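Local atomic coordinates of 3-dehydroquinate dehydratase (Aquifex aeolicus, PDB entry 2EGZ), a protein that catalyses the cis-dehydration of 3-dehydroquinate to 3-dehydroshikimate, the third step of the chorismate pathway that leads to the aromatic amino acids. Residues L91-Y101 with V130-G138; S160-I170 with V185-C193. All coordinates share one frame; numbering follows the deposited sequence.

Both contacts belong to one TIM barrel, and they follow each other along the chain: interaction 1 closes at G138 well before interaction 2 opens at S160. Interaction 1 lies in the outer layer, between helices 94-107 and 124-136, which pack outside strand 110-117. Interaction 2 is in the wall itself, where strands 168-172 and 190-192, the seventh and eighth, come together and close the ring. The centres are about 17 Å apart, yet the two touch: Y135 of helix 124-136 reaches the loop before strand 168-172, its OH 2.8 Å from E166 O, probably a hydrogen bond. Interaction 2 borders the active site, with Y192 beside the Schiff-base lysine K142.

Interaction 1. Residues L91-Y101 with V130-G138; sequences LSSRGLLVKLY and VLREGYRYG
R94 reaches across to E133, and the salt bridge is well formed: R94 NH1 lies 2.8 Å from E133 OE1. The bond is nearly straight (N-H...O angle 166°), OE1 sits almost in the guanidinium plane, and E133 offers the anti lone pair, the one turned away from its other oxygen. The same OE1 takes a second charge from its own helix, R136 NH1 at 2.8 Å, so this single oxygen draws two arginines to within 4.4 Å of each other, NH1 to NH1. R94 NH1 also gives a weak hydrogen bond to Y137 OH, 3.3 Å away. L91 CD1 lies over one face of the R94 guanidinium. Farther out, S92 OG bonds to E65, S93 OG to E90, and K99 NZ forms a salt bridge with E78.

The contact joins neighbouring outer helices of the TIM barrel, 94-107 and 124-136, with strand 110-117 beneath them. Between them stands the Y137 ring: L97 CD1 makes a CH-pi contact 3.4 Å from its centroid, almost exactly on the normal, while V98 CG2 comes to the ring's edge. Both methyls of L91 pack on E133 CB. At the helix end, G138, at positive phi, completes a Schellman motif: its N bonds to Y135 O, and the next residue's N to G134 O. Y101 lays its ring edge near G138 O, CE1 to O 3.6 Å.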
# COMPACT_ATOMS: atom_id res chain seq x y z
N LEU B 91 -1.33 7.87 -3.81
CA LEU B 91 -2.23 7.16 -4.71
C LEU B 91 -2.87 6.02 -3.93
O LEU B 91 -4.01 5.64 -4.19
CB LEU B 91 -1.45 6.60 -5.91
CG LEU B 91 -2.19 5.71 -6.91
CD1 LEU B 91 -3.33 6.47 -7.56
CD2 LEU B 91 -1.21 5.22 -7.97
N SER B 92 -2.13 5.49 -2.96
CA SER B 92 -2.60 4.38 -2.15
C SER B 92 -3.74 4.75 -1.20
O SER B 92 -4.42 3.86 -0.67
CB SER B 92 -1.44 3.76 -1.37
OG SER B 92 -0.81 4.71 -0.54
N SER B 93 -3.95 6.04 -0.97
CA SER B 93 -5.04 6.50 -0.10
C SER B 93 -6.25 6.77 -1.00
O SER B 93 -6.78 7.88 -1.06
CB SER B 93 -4.65 7.79 0.63
OG SER B 93 -3.51 7.59 1.45
N ARG B 94 -6.68 5.72 -1.69
CA ARG B 94 -7.79 5.79 -2.63
C ARG B 94 -9.06 6.48 -2.14
O ARG B 94 -9.71 7.19 -2.91
CB ARG B 94 -8.14 4.37 -3.10
CG ARG B 94 -6.99 3.64 -3.76
CD ARG B 94 -6.74 4.11 -5.18
NE ARG B 94 -5.59 3.45 -5.78
CZ ARG B 94 -5.34 3.41 -7.08
NH1 ARG B 94 -6.17 3.99 -7.94
NH2 ARG B 94 -4.26 2.78 -7.54
N GLY B 95 -9.40 6.29 -0.87
CA GLY B 95 -10.60 6.89 -0.32
C GLY B 95 -10.64 8.41 -0.25
O GLY B 95 -11.71 9.00 -0.07
N LEU B 96 -9.49 9.06 -0.39
CA LEU B 96 -9.42 10.52 -0.32
C LEU B 96 -9.19 11.19 -1.67
O LEU B 96 -9.36 12.40 -1.80
CB LEU B 96 -8.30 10.94 0.64
CG LEU B 96 -8.45 10.48 2.09
CD1 LEU B 96 -7.18 10.79 2.86
CD2 LEU B 96 -9.64 11.17 2.73
N LEU B 97 -8.82 10.40 -2.68
CA LEU B 97 -8.53 10.93 -4.01
C LEU B 97 -9.63 11.79 -4.66
O LEU B 97 -9.40 12.97 -4.96
CB LEU B 97 -8.15 9.79 -4.96
CG LEU B 97 -6.91 8.96 -4.60
CD1 LEU B 97 -6.69 7.89 -5.65
CD2 LEU B 97 -5.68 9.85 -4.50
N VAL B 98 -10.80 11.20 -4.90
CA VAL B 98 -11.89 11.94 -5.53
C VAL B 98 -12.24 13.18 -4.71
O VAL B 98 -12.46 14.26 -5.26
CB VAL B 98 -13.16 11.07 -5.67
CG1 VAL B 98 -14.29 11.87 -6.30
CG2 VAL B 98 -12.84 9.84 -6.52
N LYS B 99 -12.28 13.00 -3.40
CA LYS B 99 -12.60 14.07 -2.46
C LYS B 99 -11.61 15.24 -2.55
O LYS B 99 -12.01 16.39 -2.69
CB LYS B 99 -12.61 13.49 -1.04
CG LYS B 99 -12.80 14.48 0.08
CD LYS B 99 -12.88 13.76 1.42
CE LYS B 99 -12.83 14.72 2.59
NZ LYS B 99 -13.91 15.74 2.51
N LEU B 100 -10.32 14.94 -2.47
CA LEU B 100 -9.29 15.97 -2.55
C LEU B 100 -9.21 16.62 -3.92
O LEU B 100 -8.81 17.78 -4.05
CB LEU B 100 -7.92 15.39 -2.15
CG LEU B 100 -7.54 15.47 -0.67
CD1 LEU B 100 -8.70 15.04 0.21
CD2 LEU B 100 -6.33 14.59 -0.41
N TYR B 101 -9.59 15.88 -4.96
CA TYR B 101 -9.57 16.44 -6.31
C TYR B 101 -10.66 17.51 -6.42
O TYR B 101 -10.42 18.60 -6.94
CB TYR B 101 -9.83 15.36 -7.36
CG TYR B 101 -10.10 15.94 -8.73
CD1 TYR B 101 -9.06 16.47 -9.49
CD2 TYR B 101 -11.40 16.01 -9.23
CE1 TYR B 101 -9.32 17.07 -10.73
CE2 TYR B 101 -11.66 16.60 -10.46
CZ TYR B 101 -10.62 17.13 -11.20
OH TYR B 101 -10.88 17.73 -12.41
N VAL B 130 1.16 3.92 -12.23
CA VAL B 130 1.15 5.00 -11.25
C VAL B 130 0.90 6.32 -11.97
O VAL B 130 0.11 7.15 -11.53
CB VAL B 130 2.49 5.07 -10.48
CG1 VAL B 130 2.57 6.37 -9.67
CG2 VAL B 130 2.61 3.87 -9.55
N LEU B 131 1.59 6.51 -13.09
CA LEU B 131 1.43 7.73 -13.87
C LEU B 131 0.02 7.85 -14.44
O LEU B 131 -0.62 8.90 -14.33
CB LEU B 131 2.45 7.77 -15.00
CG LEU B 131 3.90 7.83 -14.54
CD1 LEU B 131 4.82 7.71 -15.74
CD2 LEU B 131 4.15 9.14 -13.79
N ARG B 132 -0.47 6.77 -15.04
CA ARG B 132 -1.80 6.80 -15.62
C ARG B 132 -2.90 7.01 -14.59
O ARG B 132 -3.86 7.74 -14.84
CB ARG B 132 -2.06 5.53 -16.43
CG ARG B 132 -1.31 5.57 -17.75
CD ARG B 132 -1.53 4.36 -18.62
NE ARG B 132 -0.78 4.52 -19.86
CZ ARG B 132 0.03 3.61 -20.38
NH1 ARG B 132 0.20 2.45 -19.76
NH2 ARG B 132 0.70 3.87 -21.50
N GLU B 133 -2.77 6.38 -13.42
CA GLU B 133 -3.77 6.54 -12.37
C GLU B 133 -3.76 7.98 -11.86
O GLU B 133 -4.80 8.56 -11.60
CB GLU B 133 -3.51 5.57 -11.23
CG GLU B 133 -3.86 4.14 -11.57
CD GLU B 133 -5.36 3.95 -11.74
OE1 GLU B 133 -6.07 3.91 -10.71
OE2 GLU B 133 -5.82 3.85 -12.89
N GLY B 134 -2.56 8.54 -11.74
CA GLY B 134 -2.45 9.91 -11.28
C GLY B 134 -3.23 10.86 -12.19
O GLY B 134 -3.94 11.74 -11.71
N TYR B 135 -3.10 10.67 -13.50
CA TYR B 135 -3.80 11.52 -14.45
C TYR B 135 -5.30 11.22 -14.44
O TYR B 135 -6.12 12.12 -14.62
CB TYR B 135 -3.25 11.31 -15.86
CG TYR B 135 -1.83 11.81 -16.03
CD1 TYR B 135 -1.48 13.11 -15.67
CD2 TYR B 135 -0.83 10.97 -16.55
CE1 TYR B 135 -0.17 13.57 -15.82
CE2 TYR B 135 0.48 11.42 -16.70
CZ TYR B 135 0.80 12.72 -16.33
OH TYR B 135 2.09 13.17 -16.46
N ARG B 136 -5.64 9.96 -14.23
CA ARG B 136 -7.04 9.54 -14.19
C ARG B 136 -7.78 10.18 -13.02
O ARG B 136 -8.97 10.47 -13.13
CB ARG B 136 -7.11 8.01 -14.10
CG ARG B 136 -8.51 7.44 -13.85
CD ARG B 136 -8.52 5.92 -14.06
NE ARG B 136 -9.70 5.28 -13.49
CZ ARG B 136 -9.75 4.73 -12.28
NH1 ARG B 136 -8.68 4.73 -11.50
NH2 ARG B 136 -10.88 4.17 -11.85
N TYR B 137 -7.08 10.41 -11.91
CA TYR B 137 -7.70 11.03 -10.74
C TYR B 137 -7.54 12.55 -10.76
O TYR B 137 -7.82 13.22 -9.76
CB TYR B 137 -7.10 10.46 -9.45
CG TYR B 137 -7.65 9.10 -9.07
CD1 TYR B 137 -8.89 8.98 -8.46
CD2 TYR B 137 -6.93 7.94 -9.34
CE1 TYR B 137 -9.41 7.72 -8.13
CE2 TYR B 137 -7.43 6.68 -9.01
CZ TYR B 137 -8.67 6.58 -8.41
OH TYR B 137 -9.17 5.34 -8.08
N GLY B 138 -7.07 13.07 -11.89
CA GLY B 138 -6.90 14.51 -12.06
C GLY B 138 -5.76 15.21 -11.33
O GLY B 138 -5.85 16.40 -11.07

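Interaction 2. Residues S160-I170 with V185-C193; sequences SRQVEGEKILI and VFGSVITYC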
# COMPACT_ATOMS: atom_id res chain seq x y z
N SER B 160 8.89 7.00 -18.12
CA SER B 160 7.94 8.05 -17.80
C SER B 160 7.44 8.78 -19.05
O SER B 160 6.34 9.33 -19.04
CB SER B 160 8.55 9.05 -16.82
OG SER B 160 9.43 9.94 -17.49
N ARG B 161 8.24 8.79 -20.11
CA ARG B 161 7.85 9.47 -21.35
C ARG B 161 6.71 8.76 -22.08
O ARG B 161 6.06 9.34 -22.95
CB ARG B 161 9.05 9.60 -22.29
CG ARG B 161 10.21 10.40 -21.71
CD ARG B 161 11.40 10.43 -22.65
NE ARG B 161 11.14 11.18 -23.88
CZ ARG B 161 11.15 10.65 -25.10
NH1 ARG B 161 11.41 9.35 -25.26
NH2 ARG B 161 10.91 11.41 -26.15
N GLN B 162 6.47 7.50 -21.73
CA GLN B 162 5.42 6.71 -22.37
C GLN B 162 4.02 7.11 -21.89
O GLN B 162 3.00 6.66 -22.43
CB GLN B 162 5.70 5.23 -22.14
CG GLN B 162 7.13 4.88 -22.54
CD GLN B 162 7.45 3.41 -22.42
OE1 GLN B 162 6.89 2.70 -21.60
NE2 GLN B 162 8.39 2.95 -23.24
N VAL B 163 3.98 7.95 -20.86
CA VAL B 163 2.71 8.44 -20.33
C VAL B 163 2.88 9.96 -20.30
O VAL B 163 3.44 10.53 -19.36
CB VAL B 163 2.43 7.93 -18.90
CG1 VAL B 163 1.01 8.33 -18.48
CG2 VAL B 163 2.59 6.42 -18.85
N GLU B 164 2.39 10.61 -21.35
CA GLU B 164 2.50 12.05 -21.51
C GLU B 164 1.84 12.90 -20.42
O GLU B 164 0.78 12.55 -19.90
CB GLU B 164 1.95 12.46 -22.87
CG GLU B 164 1.82 13.95 -23.09
CD GLU B 164 1.28 14.30 -24.46
OE1 GLU B 164 0.22 13.75 -24.83
OE2 GLU B 164 1.91 15.12 -25.16
N GLY B 165 2.47 14.02 -20.10
CA GLY B 165 1.93 14.92 -19.10
C GLY B 165 2.97 15.40 -18.12
O GLY B 165 4.04 14.80 -17.99
N GLU B 166 2.69 16.49 -17.42
CA GLU B 166 3.64 16.97 -16.44
C GLU B 166 3.55 16.00 -15.28
O GLU B 166 2.48 15.47 -14.96
CB GLU B 166 3.33 18.41 -16.00
CG GLU B 166 1.99 18.64 -15.36
CD GLU B 166 1.76 20.11 -15.08
OE1 GLU B 166 1.87 20.92 -16.02
OE2 GLU B 166 1.48 20.46 -13.91
N LYS B 167 4.69 15.76 -14.65
CA LYS B 167 4.76 14.82 -13.55
C LYS B 167 5.93 15.21 -12.67
O LYS B 167 6.56 16.24 -12.91
CB LYS B 167 4.99 13.41 -14.11
CG LYS B 167 6.14 13.36 -15.14
CD LYS B 167 6.25 11.98 -15.81
CE LYS B 167 5.08 11.67 -16.73
NZ LYS B 167 5.17 12.34 -18.07
N ILE B 168 6.20 14.40 -11.66
CA ILE B 168 7.32 14.64 -10.74
C ILE B 168 8.04 13.31 -10.63
O ILE B 168 7.46 12.31 -10.19
CB ILE B 168 6.82 15.09 -9.35
CG1 ILE B 168 6.12 16.44 -9.47
CG2 ILE B 168 8.00 15.16 -8.37
CD1 ILE B 168 5.30 16.83 -8.24
N LEU B 169 9.30 13.29 -11.05
CA LEU B 169 10.09 12.07 -11.03
C LEU B 169 11.30 12.19 -10.14
O LEU B 169 12.08 13.13 -10.26
CB LEU B 169 10.55 11.74 -12.45
CG LEU B 169 9.42 11.64 -13.47
CD1 LEU B 169 10.00 11.51 -14.86
CD2 LEU B 169 8.54 10.44 -13.12
N ILE B 170 11.47 11.22 -9.24
CA ILE B 170 12.60 11.24 -8.34
C ILE B 170 13.19 9.86 -8.12
O ILE B 170 12.48 8.94 -7.70
CB ILE B 170 12.21 11.78 -6.95
CG1 ILE B 170 11.59 13.18 -7.08
CG2 ILE B 170 13.43 11.85 -6.04
CD1 ILE B 170 10.90 13.65 -5.84
N VAL B 185 14.08 17.63 -18.01
CA VAL B 185 14.08 17.30 -19.43
C VAL B 185 13.08 16.20 -19.76
O VAL B 185 12.64 16.06 -20.91
CB VAL B 185 15.52 16.91 -19.87
CG1 VAL B 185 15.50 16.04 -21.11
CG2 VAL B 185 16.32 18.17 -20.12
N PHE B 186 12.71 15.44 -18.74
CA PHE B 186 11.75 14.35 -18.90
C PHE B 186 10.35 14.74 -18.40
O PHE B 186 9.51 13.88 -18.14
CB PHE B 186 12.26 13.12 -18.16
CG PHE B 186 13.52 12.56 -18.75
CD1 PHE B 186 13.47 11.63 -19.78
CD2 PHE B 186 14.76 12.98 -18.30
CE1 PHE B 186 14.63 11.13 -20.36
CE2 PHE B 186 15.93 12.49 -18.86
CZ PHE B 186 15.86 11.56 -19.90
N GLY B 187 10.10 16.04 -18.28
CA GLY B 187 8.80 16.50 -17.83
C GLY B 187 8.57 16.65 -16.33
O GLY B 187 7.45 16.91 -15.91
N SER B 188 9.61 16.48 -15.52
CA SER B 188 9.46 16.62 -14.07
C SER B 188 9.40 18.12 -13.78
O SER B 188 10.33 18.86 -14.12
CB SER B 188 10.65 15.98 -13.34
OG SER B 188 10.36 15.83 -11.96
N VAL B 189 8.31 18.56 -13.16
CA VAL B 189 8.09 19.98 -12.89
C VAL B 189 8.55 20.54 -11.55
O VAL B 189 8.66 21.76 -11.40
CB VAL B 189 6.60 20.33 -13.08
CG1 VAL B 189 6.20 20.07 -14.52
CG2 VAL B 189 5.75 19.49 -12.12
N ILE B 190 8.81 19.66 -10.59
CA ILE B 190 9.26 20.07 -9.26
C ILE B 190 10.38 19.15 -8.80
O ILE B 190 10.33 17.94 -9.03
CB ILE B 190 8.12 20.00 -8.22
CG1 ILE B 190 6.99 20.95 -8.60
CG2 ILE B 190 8.65 20.33 -6.82
CD1 ILE B 190 5.72 20.78 -7.76
N THR B 191 11.41 19.73 -8.19
CA THR B 191 12.52 18.95 -7.67
C THR B 191 12.57 19.26 -6.17
O THR B 191 12.19 20.35 -5.75
CB THR B 191 13.86 19.31 -8.36
OG1 THR B 191 14.87 18.36 -8.00
CG2 THR B 191 14.32 20.71 -7.95
N TYR B 192 13.03 18.31 -5.37
CA TYR B 192 13.07 18.49 -3.92
C TYR B 192 14.50 18.52 -3.40
O TYR B 192 15.32 17.67 -3.75
CB TYR B 192 12.29 17.36 -3.24
CG TYR B 192 10.83 17.34 -3.62
CD1 TYR B 192 9.84 17.61 -2.68
CD2 TYR B 192 10.43 17.07 -4.93
CE1 TYR B 192 8.48 17.61 -3.03
CE2 TYR B 192 9.08 17.06 -5.30
CZ TYR B 192 8.11 17.34 -4.34
OH TYR B 192 6.78 17.34 -4.69
N CYS B 193 14.77 19.49 -2.54
CA CYS B 193 16.11 19.66 -1.98
C CYS B 193 16.09 19.59 -0.46
O CYS B 193 15.03 19.52 0.16
CB CYS B 193 16.67 21.03 -2.37
SG CYS B 193 16.89 21.30 -4.12
O HOH W 1 8.04 11.78 -18.79
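K167 and S188 form a single backbone bridge: K167 N donates to G187 O (3.2 Å), and V189 N returns a bond to K167 O (2.9 Å). K167 CB points away from 185-193, but the chain beyond it runs alongside G187 and F186: CG passes 3.9 Å from G187 O, CD 4.4 Å from F186 O. Bends at chi3 and chi4 curl it into its own loop, CE 3.4 Å from Y135 OH of helix 124-136. The three N-H of NZ go to V163 O (2.8 Å), G165 O (2.7 Å) and a water, with S160 O a long, weak fourth partner. The water donates to F186 O and to S160 OG, which also bonds L157 O.

S188 OG accepts the L169 N-H at 2.9 Å, nearly straight. I168 CG2 meets the edge of the Y192 ring and I170 CD1 packs on CD2; the ring's cation-pi contact with K142, the Schiff-base lysine, puts this packing beside the active site. Segments 168-170 and 190-192 run roughly parallel, 32° apart. Strand 168-172 bonds to strand 140-146, V189 to L2, helices 124-136 and 206-217 pack against V163 and T191, and the lone bridge sits just ahead of both strands, at the barrel's closing seam.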